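PDB 1ZBP: uncharacterized protein from Vibrio parahaemolyticus, which is of unknown function but belongs to the ImpE family and may, as that kinship suggests, be connected with type VI secretion. Local coordinates for residues A[49-52]-A[53-57]; A[114-117]-A[118-121]; A[145-149]-A[150-154]; A[167-170]-A[171-174]. All blocks are in the same frame, centred on the assembly; numbering follows the deposited sequence.

Contact 1 (A[49-52]-A[53-57]); sequences RADE and QLMQS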
loop_
_atom_site.group_PDB
_atom_site.type_symbol
_atom_site.label_atom_id
_atom_site.label_comp_id
_atom_site.label_asym_id
_atom_site.label_seq_id
_atom_site.Cartn_x
_atom_site.Cartn_y
_atom_site.Cartn_z
ATOM N N ARG A 49 6.790 -5.113 -16.301
ATOM C CA ARG A 49 6.713 -6.507 -16.737
ATOM C C ARG A 49 5.316 -7.083 -16.466
ATOM O O ARG A 49 4.700 -7.686 -17.350
ATOM C CB ARG A 49 7.781 -7.329 -15.995
ATOM C CG ARG A 49 7.905 -8.806 -16.388
ATOM C CD ARG A 49 8.381 -8.972 -17.826
ATOM N NE ARG A 49 8.763 -10.353 -18.126
ATOM C CZ ARG A 49 9.079 -10.795 -19.341
ATOM N NH1 ARG A 49 9.057 -9.963 -20.377
ATOM N NH2 ARG A 49 9.422 -12.067 -19.522
ATOM N N ALA A 50 4.823 -6.899 -15.242
ATOM C CA ALA A 50 3.502 -7.394 -14.856
ATOM C C ALA A 50 2.442 -6.918 -15.843
ATOM O O ALA A 50 1.531 -7.658 -16.205
ATOM C CB ALA A 50 3.149 -6.917 -13.444
ATOM N N ASP A 51 2.570 -5.673 -16.277
ATOM C CA ASP A 51 1.622 -5.104 -17.212
ATOM C C ASP A 51 1.779 -5.817 -18.556
ATOM O O ASP A 51 0.790 -6.178 -19.191
ATOM C CB ASP A 51 1.865 -3.600 -17.332
ATOM C CG ASP A 51 0.660 -2.858 -17.842
ATOM O OD1 ASP A 51 -0.469 -3.155 -17.384
ATOM O OD2 ASP A 51 0.847 -1.959 -18.689
ATOM N N GLU A 52 3.025 -6.043 -18.968
ATOM C CA GLU A 52 3.313 -6.739 -20.222
ATOM C C GLU A 52 2.619 -8.100 -20.233
ATOM O O GLU A 52 2.001 -8.482 -21.223
ATOM C CB GLU A 52 4.826 -6.937 -20.378
ATOM C CG GLU A 52 5.274 -7.380 -21.763
ATOM C CD GLU A 52 4.916 -6.372 -22.833
ATOM O OE1 GLU A 52 5.282 -5.183 -22.670
ATOM O OE2 GLU A 52 4.275 -6.766 -23.835
ATOM N N GLN A 53 2.719 -8.833 -19.129
ATOM C CA GLN A 53 2.089 -10.146 -19.034
ATOM C C GLN A 53 0.562 -10.046 -19.003
ATOM O O GLN A 53 -0.137 -10.931 -19.489
ATOM C CB GLN A 53 2.593 -10.878 -17.788
ATOM C CG GLN A 53 4.087 -11.193 -17.824
ATOM C CD GLN A 53 4.452 -12.222 -18.886
ATOM O OE1 GLN A 53 4.040 -13.381 -18.817
ATOM N NE2 GLN A 53 5.223 -11.798 -19.878
ATOM N N LEU A 54 0.047 -8.966 -18.424
ATOM C CA LEU A 54 -1.395 -8.770 -18.351
ATOM C C LEU A 54 -1.962 -8.463 -19.740
ATOM O O LEU A 54 -3.100 -8.809 -20.044
ATOM C CB LEU A 54 -1.726 -7.633 -17.373
ATOM C CG LEU A 54 -1.569 -7.961 -15.884
ATOM C CD1 LEU A 54 -1.464 -6.700 -15.047
ATOM C CD2 LEU A 54 -2.737 -8.817 -15.456
HETATM N N MSE A 55 -1.173 -7.813 -20.589
HETATM C CA MSE A 55 -1.645 -7.506 -21.930
HETATM C C MSE A 55 -1.681 -8.796 -22.753
HETATM O O MSE A 55 -2.591 -8.998 -23.560
HETATM C CB MSE A 55 -0.744 -6.459 -22.603
HETATM C CG MSE A 55 -0.796 -5.068 -21.958
HETATM SE SE MSE A 55 -0.010 -3.623 -23.035
HETATM C CE MSE A 55 1.791 -3.553 -22.309
ATOM N N GLN A 56 -0.711 -9.679 -22.534
ATOM C CA GLN A 56 -0.657 -10.940 -23.263
ATOM C C GLN A 56 -1.759 -11.914 -22.872
ATOM O O GLN A 56 -2.388 -12.520 -23.740
ATOM C CB GLN A 56 0.709 -11.586 -23.087
ATOM C CG GLN A 56 1.793 -10.781 -23.759
ATOM C CD GLN A 56 3.079 -11.546 -23.946
ATOM O OE1 GLN A 56 3.745 -11.932 -22.981
ATOM N NE2 GLN A 56 3.436 -11.782 -25.203
ATOM N N SER A 57 -1.997 -12.057 -21.574
ATOM C CA SER A 57 -3.047 -12.947 -21.092
ATOM C C SER A 57 -4.428 -12.547 -21.631
ATOM O O SER A 57 -5.317 -13.391 -21.770
ATOM C CB SER A 57 -3.069 -12.970 -19.557
ATOM O OG SER A 57 -1.987 -13.732 -19.045
#

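Contact 2 (A[114-117]-A[118-121]); sequences QDYE and QVSE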
loop_
_atom_site.group_PDB
_atom_site.type_symbol
_atom_site.label_atom_id
_atom_site.label_comp_id
_atom_site.label_asym_id
_atom_site.label_seq_id
_atom_site.Cartn_x
_atom_site.Cartn_y
_atom_site.Cartn_z
ATOM N N GLN A 114 18.134 14.597 -1.313
ATOM C CA GLN A 114 18.955 14.380 -0.132
ATOM C C GLN A 114 19.030 15.562 0.838
ATOM O O GLN A 114 19.903 15.599 1.703
ATOM C CB GLN A 114 20.367 13.959 -0.543
ATOM C CG GLN A 114 20.438 12.608 -1.238
ATOM C CD GLN A 114 21.778 11.915 -1.028
ATOM O OE1 GLN A 114 22.072 10.896 -1.660
ATOM N NE2 GLN A 114 22.593 12.458 -0.127
ATOM N N ASP A 115 18.128 16.529 0.709
ATOM C CA ASP A 115 18.131 17.663 1.626
ATOM C C ASP A 115 17.379 17.226 2.879
ATOM O O ASP A 115 16.234 17.614 3.100
ATOM C CB ASP A 115 17.456 18.882 0.984
ATOM C CG ASP A 115 17.384 20.078 1.926
ATOM O OD1 ASP A 115 18.367 20.322 2.661
ATOM O OD2 ASP A 115 16.352 20.786 1.919
ATOM N N TYR A 116 18.044 16.405 3.689
ATOM C CA TYR A 116 17.468 15.871 4.917
ATOM C C TYR A 116 17.182 16.937 5.965
ATOM O O TYR A 116 16.719 16.626 7.062
ATOM C CB TYR A 116 18.390 14.805 5.517
ATOM C CG TYR A 116 18.820 13.749 4.527
ATOM C CD1 TYR A 116 17.906 13.193 3.632
ATOM C CD2 TYR A 116 20.143 13.304 4.477
ATOM C CE1 TYR A 116 18.296 12.223 2.711
ATOM C CE2 TYR A 116 20.540 12.330 3.558
ATOM C CZ TYR A 116 19.607 11.797 2.678
ATOM O OH TYR A 116 19.984 10.844 1.758
ATOM N N GLU A 117 17.466 18.192 5.638
ATOM C CA GLU A 117 17.215 19.272 6.578
ATOM C C GLU A 117 15.785 19.750 6.375
ATOM O O GLU A 117 15.124 20.194 7.316
ATOM C CB GLU A 117 18.197 20.427 6.347
ATOM C CG GLU A 117 18.287 21.412 7.517
ATOM C CD GLU A 117 18.840 20.774 8.793
ATOM O OE1 GLU A 117 18.167 19.879 9.359
ATOM O OE2 GLU A 117 19.951 21.165 9.226
ATOM N N GLN A 118 15.308 19.651 5.138
ATOM C CA GLN A 118 13.950 20.066 4.811
ATOM C C GLN A 118 12.973 18.921 5.127
ATOM O O GLN A 118 11.814 19.166 5.470
ATOM C CB GLN A 118 13.862 20.449 3.332
ATOM C CG GLN A 118 12.562 21.138 2.937
ATOM C CD GLN A 118 12.449 21.360 1.437
ATOM O OE1 GLN A 118 11.397 21.767 0.933
ATOM N NE2 GLN A 118 13.534 21.099 0.717
ATOM N N VAL A 119 13.447 17.678 5.021
ATOM C CA VAL A 119 12.608 16.523 5.318
ATOM C C VAL A 119 12.307 16.515 6.815
ATOM O O VAL A 119 11.198 16.183 7.240
ATOM C CB VAL A 119 13.298 15.183 4.923
ATOM C CG1 VAL A 119 13.788 15.245 3.488
ATOM C CG2 VAL A 119 14.443 14.875 5.865
ATOM N N SER A 120 13.307 16.896 7.606
ATOM C CA SER A 120 13.186 16.955 9.058
ATOM C C SER A 120 12.211 18.055 9.442
ATOM O O SER A 120 11.482 17.929 10.422
ATOM C CB SER A 120 14.551 17.247 9.690
ATOM O OG SER A 120 14.481 17.270 11.106
ATOM N N GLU A 121 12.206 19.137 8.666
ATOM C CA GLU A 121 11.318 20.267 8.924
ATOM C C GLU A 121 9.907 19.986 8.433
ATOM O O GLU A 121 8.932 20.326 9.102
ATOM C CB GLU A 121 11.853 21.528 8.237
ATOM C CG GLU A 121 13.002 22.216 8.959
ATOM C CD GLU A 121 12.534 23.152 10.065
ATOM O OE1 GLU A 121 11.918 22.665 11.045
ATOM O OE2 GLU A 121 12.783 24.379 9.947
#

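Contact 3 (A[145-149]-A[150-154]); sequences VRDID and DRLGG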
loop_
_atom_site.group_PDB
_atom_site.type_symbol
_atom_site.label_atom_id
_atom_site.label_comp_id
_atom_site.label_asym_id
_atom_site.label_seq_id
_atom_site.Cartn_x
_atom_site.Cartn_y
_atom_site.Cartn_z
ATOM N N VAL A 145 -4.598 7.266 16.451
ATOM C CA VAL A 145 -4.072 6.295 15.504
ATOM C C VAL A 145 -3.234 6.961 14.405
ATOM O O VAL A 145 -3.624 7.980 13.817
ATOM C CB VAL A 145 -5.234 5.506 14.847
ATOM C CG1 VAL A 145 -4.730 4.679 13.688
ATOM C CG2 VAL A 145 -5.874 4.588 15.893
ATOM N N ARG A 146 -2.084 6.369 14.112
ATOM C CA ARG A 146 -1.220 6.914 13.086
ATOM C C ARG A 146 -0.226 5.859 12.616
ATOM O O ARG A 146 0.104 4.953 13.370
ATOM C CB ARG A 146 -0.503 8.120 13.671
ATOM C CG ARG A 146 0.088 9.031 12.648
ATOM C CD ARG A 146 1.582 8.804 12.522
ATOM N NE ARG A 146 2.286 9.040 13.769
ATOM C CZ ARG A 146 3.550 9.442 13.822
ATOM N NH1 ARG A 146 4.227 9.650 12.694
ATOM N NH2 ARG A 146 4.143 9.633 15.003
ATOM N N ASP A 147 0.241 5.956 11.377
ATOM C CA ASP A 147 1.225 4.986 10.875
ATOM C C ASP A 147 2.585 5.346 11.497
ATOM O O ASP A 147 2.917 6.523 11.615
ATOM C CB ASP A 147 1.318 5.059 9.347
ATOM C CG ASP A 147 2.081 3.886 8.740
ATOM O OD1 ASP A 147 3.211 3.596 9.184
ATOM O OD2 ASP A 147 1.545 3.252 7.808
ATOM N N ILE A 148 3.363 4.344 11.904
ATOM C CA ILE A 148 4.667 4.610 12.519
ATOM C C ILE A 148 5.598 5.325 11.534
ATOM O O ILE A 148 6.334 6.241 11.912
ATOM C CB ILE A 148 5.330 3.301 13.037
ATOM C CG1 ILE A 148 4.544 2.767 14.243
ATOM C CG2 ILE A 148 6.794 3.569 13.441
ATOM C CD1 ILE A 148 5.042 1.407 14.755
ATOM N N ASP A 149 5.546 4.891 10.277
ATOM C CA ASP A 149 6.304 5.462 9.161
ATOM C C ASP A 149 6.144 6.988 9.179
ATOM O O ASP A 149 5.039 7.489 9.405
ATOM C CB ASP A 149 5.722 4.916 7.856
ATOM C CG ASP A 149 6.546 5.280 6.640
ATOM O OD1 ASP A 149 7.539 4.580 6.355
ATOM O OD2 ASP A 149 6.199 6.270 5.974
ATOM N N ASP A 150 7.222 7.733 8.931
ATOM C CA ASP A 150 7.136 9.204 8.937
ATOM C C ASP A 150 6.685 9.816 7.618
ATOM O O ASP A 150 6.342 10.998 7.565
ATOM C CB ASP A 150 8.470 9.817 9.346
ATOM C CG ASP A 150 8.695 9.747 10.827
ATOM O OD1 ASP A 150 9.865 9.564 11.235
ATOM O OD2 ASP A 150 7.705 9.884 11.588
ATOM N N ARG A 151 6.692 9.016 6.557
ATOM C CA ARG A 151 6.248 9.492 5.253
ATOM C C ARG A 151 4.711 9.461 5.220
ATOM O O ARG A 151 4.059 10.445 4.839
ATOM C CB ARG A 151 6.831 8.605 4.139
ATOM C CG ARG A 151 6.021 8.595 2.842
ATOM C CD ARG A 151 6.693 9.411 1.760
ATOM N NE ARG A 151 8.055 8.941 1.539
ATOM C CZ ARG A 151 8.356 7.711 1.152
ATOM N NH1 ARG A 151 7.383 6.844 0.936
ATOM N NH2 ARG A 151 9.619 7.337 1.015
ATOM N N LEU A 152 4.137 8.333 5.630
ATOM C CA LEU A 152 2.681 8.175 5.642
ATOM C C LEU A 152 1.999 8.949 6.772
ATOM O O LEU A 152 0.933 9.524 6.570
ATOM C CB LEU A 152 2.322 6.684 5.722
ATOM C CG LEU A 152 2.021 5.950 4.408
ATOM C CD1 LEU A 152 2.716 6.622 3.229
ATOM C CD2 LEU A 152 2.416 4.492 4.551
ATOM N N GLY A 153 2.614 8.954 7.953
ATOM C CA GLY A 153 2.068 9.667 9.101
ATOM C C GLY A 153 0.610 9.404 9.432
ATOM O O GLY A 153 0.247 8.306 9.841
ATOM N N GLY A 154 -0.237 10.412 9.267
ATOM C CA GLY A 154 -1.643 10.212 9.564
ATOM C C GLY A 154 -2.431 9.876 8.315
ATOM O O GLY A 154 -3.606 10.229 8.212
#

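Contact 4 (A[167-170]-A[171-174]); sequences LVPI and ASIN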
loop_
_atom_site.group_PDB
_atom_site.type_symbol
_atom_site.label_atom_id
_atom_site.label_comp_id
_atom_site.label_asym_id
_atom_site.label_seq_id
_atom_site.Cartn_x
_atom_site.Cartn_y
_atom_site.Cartn_z
ATOM N N LEU A 167 -4.293 9.025 -1.190
ATOM C CA LEU A 167 -3.683 9.265 0.109
ATOM C C LEU A 167 -4.805 9.897 0.913
ATOM O O LEU A 167 -5.219 11.032 0.647
ATOM C CB LEU A 167 -2.498 10.219 -0.000
ATOM C CG LEU A 167 -1.141 9.515 -0.137
ATOM C CD1 LEU A 167 -0.047 10.545 -0.399
ATOM C CD2 LEU A 167 -0.837 8.729 1.138
ATOM N N VAL A 168 -5.307 9.148 1.887
ATOM C CA VAL A 168 -6.430 9.605 2.675
ATOM C C VAL A 168 -6.113 9.720 4.153
ATOM O O VAL A 168 -5.637 8.771 4.783
ATOM C CB VAL A 168 -7.626 8.655 2.475
ATOM C CG1 VAL A 168 -8.774 9.061 3.359
ATOM C CG2 VAL A 168 -8.037 8.674 1.002
ATOM N N PRO A 169 -6.354 10.909 4.719
ATOM C CA PRO A 169 -6.117 11.214 6.133
ATOM C C PRO A 169 -6.849 10.201 6.999
ATOM O O PRO A 169 -8.031 9.969 6.797
ATOM C CB PRO A 169 -6.708 12.618 6.289
ATOM C CG PRO A 169 -6.454 13.224 4.964
ATOM C CD PRO A 169 -6.833 12.104 4.006
ATOM N N ILE A 170 -6.139 9.582 7.938
ATOM C CA ILE A 170 -6.755 8.612 8.829
ATOM C C ILE A 170 -7.932 9.313 9.520
ATOM O O ILE A 170 -8.977 8.706 9.752
ATOM C CB ILE A 170 -5.737 8.088 9.868
ATOM C CG1 ILE A 170 -4.653 7.293 9.146
ATOM C CG2 ILE A 170 -6.440 7.223 10.911
ATOM C CD1 ILE A 170 -3.524 6.831 10.060
ATOM N N ALA A 171 -7.760 10.604 9.803
ATOM C CA ALA A 171 -8.792 11.428 10.448
ATOM C C ALA A 171 -10.086 11.532 9.633
ATOM O O ALA A 171 -11.160 11.825 10.179
ATOM C CB ALA A 171 -8.249 12.823 10.716
ATOM N N SER A 172 -9.978 11.304 8.326
ATOM C CA SER A 172 -11.132 11.359 7.429
ATOM C C SER A 172 -11.879 10.032 7.381
ATOM O O SER A 172 -12.903 9.929 6.723
ATOM C CB SER A 172 -10.685 11.723 6.007
ATOM O OG SER A 172 -10.404 13.109 5.885
ATOM N N ILE A 173 -11.373 9.020 8.077
ATOM C CA ILE A 173 -12.015 7.709 8.066
ATOM C C ILE A 173 -13.121 7.577 9.101
ATOM O O ILE A 173 -12.939 7.931 10.267
ATOM C CB ILE A 173 -10.993 6.565 8.332
ATOM C CG1 ILE A 173 -9.953 6.499 7.208
ATOM C CG2 ILE A 173 -11.724 5.246 8.455
ATOM C CD1 ILE A 173 -8.749 5.640 7.536
ATOM N N ASN A 174 -14.266 7.056 8.657
ATOM C CA ASN A 174 -15.414 6.805 9.517
ATOM C C ASN A 174 -15.427 5.292 9.827
ATOM O O ASN A 174 -15.455 4.894 10.988
ATOM C CB ASN A 174 -16.713 7.221 8.824
ATOM C CG ASN A 174 -16.750 8.713 8.472
ATOM O OD1 ASN A 174 -16.501 9.584 9.314
ATOM N ND2 ASN A 174 -17.075 9.003 7.219
#

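Contact 1 (A[49-52]-A[53-57])
Helix 47-60 sets R49 and Q53 one turn apart on the same flank, and their flat ends meet there. The amide nitrogen Q53 NE2 lies over one face of the R49 guanidinium, near its centre and 4.0 Å from R49 CZ, with the two planes turned 36° apart. This is a packing contact, not a hydrogen bond. Q53 reaches it by a fold in its chain: CG sits beside the backbone N and the bend at chi2 (-68°) swings the amide back toward the preceding turn, while Q53 CG rests 3.6 Å from R49 O. Elsewhere the selenomethionine M55 brings its methyl CE near one carboxylate oxygen of each of two acids, 3.9 Å from E52 OE1 and 4.1 Å from D51 OD2. L54 instead lays its branch point CG against A50 O. Regular helical bonds run beneath: Q53 N to R49 O (2.9 Å), M55 N to D51 O (2.9 Å), L54 N to A50 O and Q56 N to E52 O. D51 OD1 makes a salt bridge with R72 of helix 65-84; L71, R72 and V75 of that helix also meet L54, and helix 31-44 receives Q53 on R34, F37 and I38.

Contact 2 (A[114-117]-A[118-121])
D115 and Q118 meet at the start of helix 116-129, where one carbonyl takes two donors. D115 O accepts from Q118 N at 3.0 Å, the donor standing well above the carbonyl plane, and more weakly from V119 N at 3.4 Å. The side chains cross at about a right angle, and Q118 NE2 approaches D115 OD2 at 3.1 Å; that carboxylate oxygen is crowded in the model, so the bond is less certain than its distance suggests. Next to it, V119 CG2 is set against the Y116 backbone, 3.1 Å from Y116 O, and touches Y116 CB at 4.0 Å. The same methyl lies at the edge of the Y116 ring, near its plane. Weak bonds follow, S120 N to Y116 O (3.5 Å) and E121 N to E117 O (3.4 Å). Further out, an inverse gamma turn centred on D115 precedes the weakly bonded first turn of the helix, and Q114 O sits 3.4 Å above the Y116 ring, over its centre. Q114 itself has left helix 98-113 with positive phi, so the contact forms the link between that helix and 116-129, in a predicted coiled-coil region. Y116 packs on I229, A230 and K232 of the loop between strands 224-228 and 235-239.

Contact 3 (A[145-149]-A[150-154])
D149 grips the turn through a single oxygen: its OD2 accepts from both R151 N and L152 N, each at 2.9 Å, while OD1 makes a weak hydrogen bond with G237 N of strand 235-239. The L152 bond uses the anti lone pair and is nearly straight (160°), whereas R151 N comes from above the carboxylate plane. With chi1 at -172°, CG lies beside the carbonyl carbon and the carboxylate turns forward over the backbone it binds. Two backbone bonds close the turn, D147 N to G153 O (2.8 Å) and G153 N to D149 O (3.2 Å). D147 adds an Asx turn, its OD1 accepting from D149 N at 2.9 Å, and the same oxygen also bonds Y210 OH. Among charged groups, R146 NH1 and D150 OD2 make only a long salt bridge (3.7 Å), the carboxylate oxygen lying at the guanidinium edge; D150 OD1 is held by Y235 N. In packing, the R146 chain runs against the G153 carbonyl, and L152 CD2 stands 3.6 Å from D147 OD2, which takes a weak hydrogen bond from W243 NE1. The loop leads from strand 140-147 to strand 155-159, with R146 backbone-bonded to L244 of strand 242-245 and R151 salt-bridged to D212.

Contact 4 (A[167-170]-A[171-174])
I170 and I173 meet across a short 3-10 turn that carries the chain from strand 165-169 of the small mixed sheet into strand 173-178 of the large antiparallel one. The turn is made by two successive i+3 to i hydrogen bonds: S172 N to P169 O at 2.8 Å, then I173 N to I170 O at 2.9 Å. In both, the donor stands far above the carbonyl plane (60° and 56° out of it), so neither N-H points at a carbonyl lone pair, as the tight curl of a 3-10 turn would lead one to expect.

The buried half is aliphatic. I173 lies over the I170 carbonyl, its CG1 3.5 Å from I170 O and its CD1 3.8 Å from I170 CA. With CG1 set beside its own backbone N (chi1 -64°), the I173 chain folds back over the turn it has just left, and its CD1 reaches I170 CG2 at 4.4 Å. Both isoleucines also pack on I156 of strand 155-159 and on F135 of strand 135-137, and I173 meets I196 of strand 189-196.

On the other half P169, A171 and S172 are partly exposed. The backbone bond from S172 is short there, but the side chains touch more loosely. CG1 of the buried V168 comes no closer to S172 CB than 4.2 Å. A171 turns to Q131, and P169 to Y155 and L94. The chain then leaves through a corner at N174, whose ND2 bonds D197 OD2. S172 OG rests against the proline ring, 3.8 Å from P169 CB.

From the N terminus, contact 1 comes first, within helix 47-60 of the helical region, and contact 2 opens helix 116-129 beyond helix 98-113, its centre about 38 Å from that of contact 1. Contact 3 then closes the loop from strand 140-147 to 155-159, and contact 4 turns strand 165-169 into 173-178. All four lie in series; none nests in or crosses another. Contacts 3 and 4 touch: G154 O lies 2.6 Å from I170 N, a probable hydrogen bond, and I170 CD1 packs 3.8 Å from R146 CA. Together they join the small mixed sheet to the large antiparallel one. Contact 2 approaches contact 3 to about 7 Å between nearest atoms, without touching.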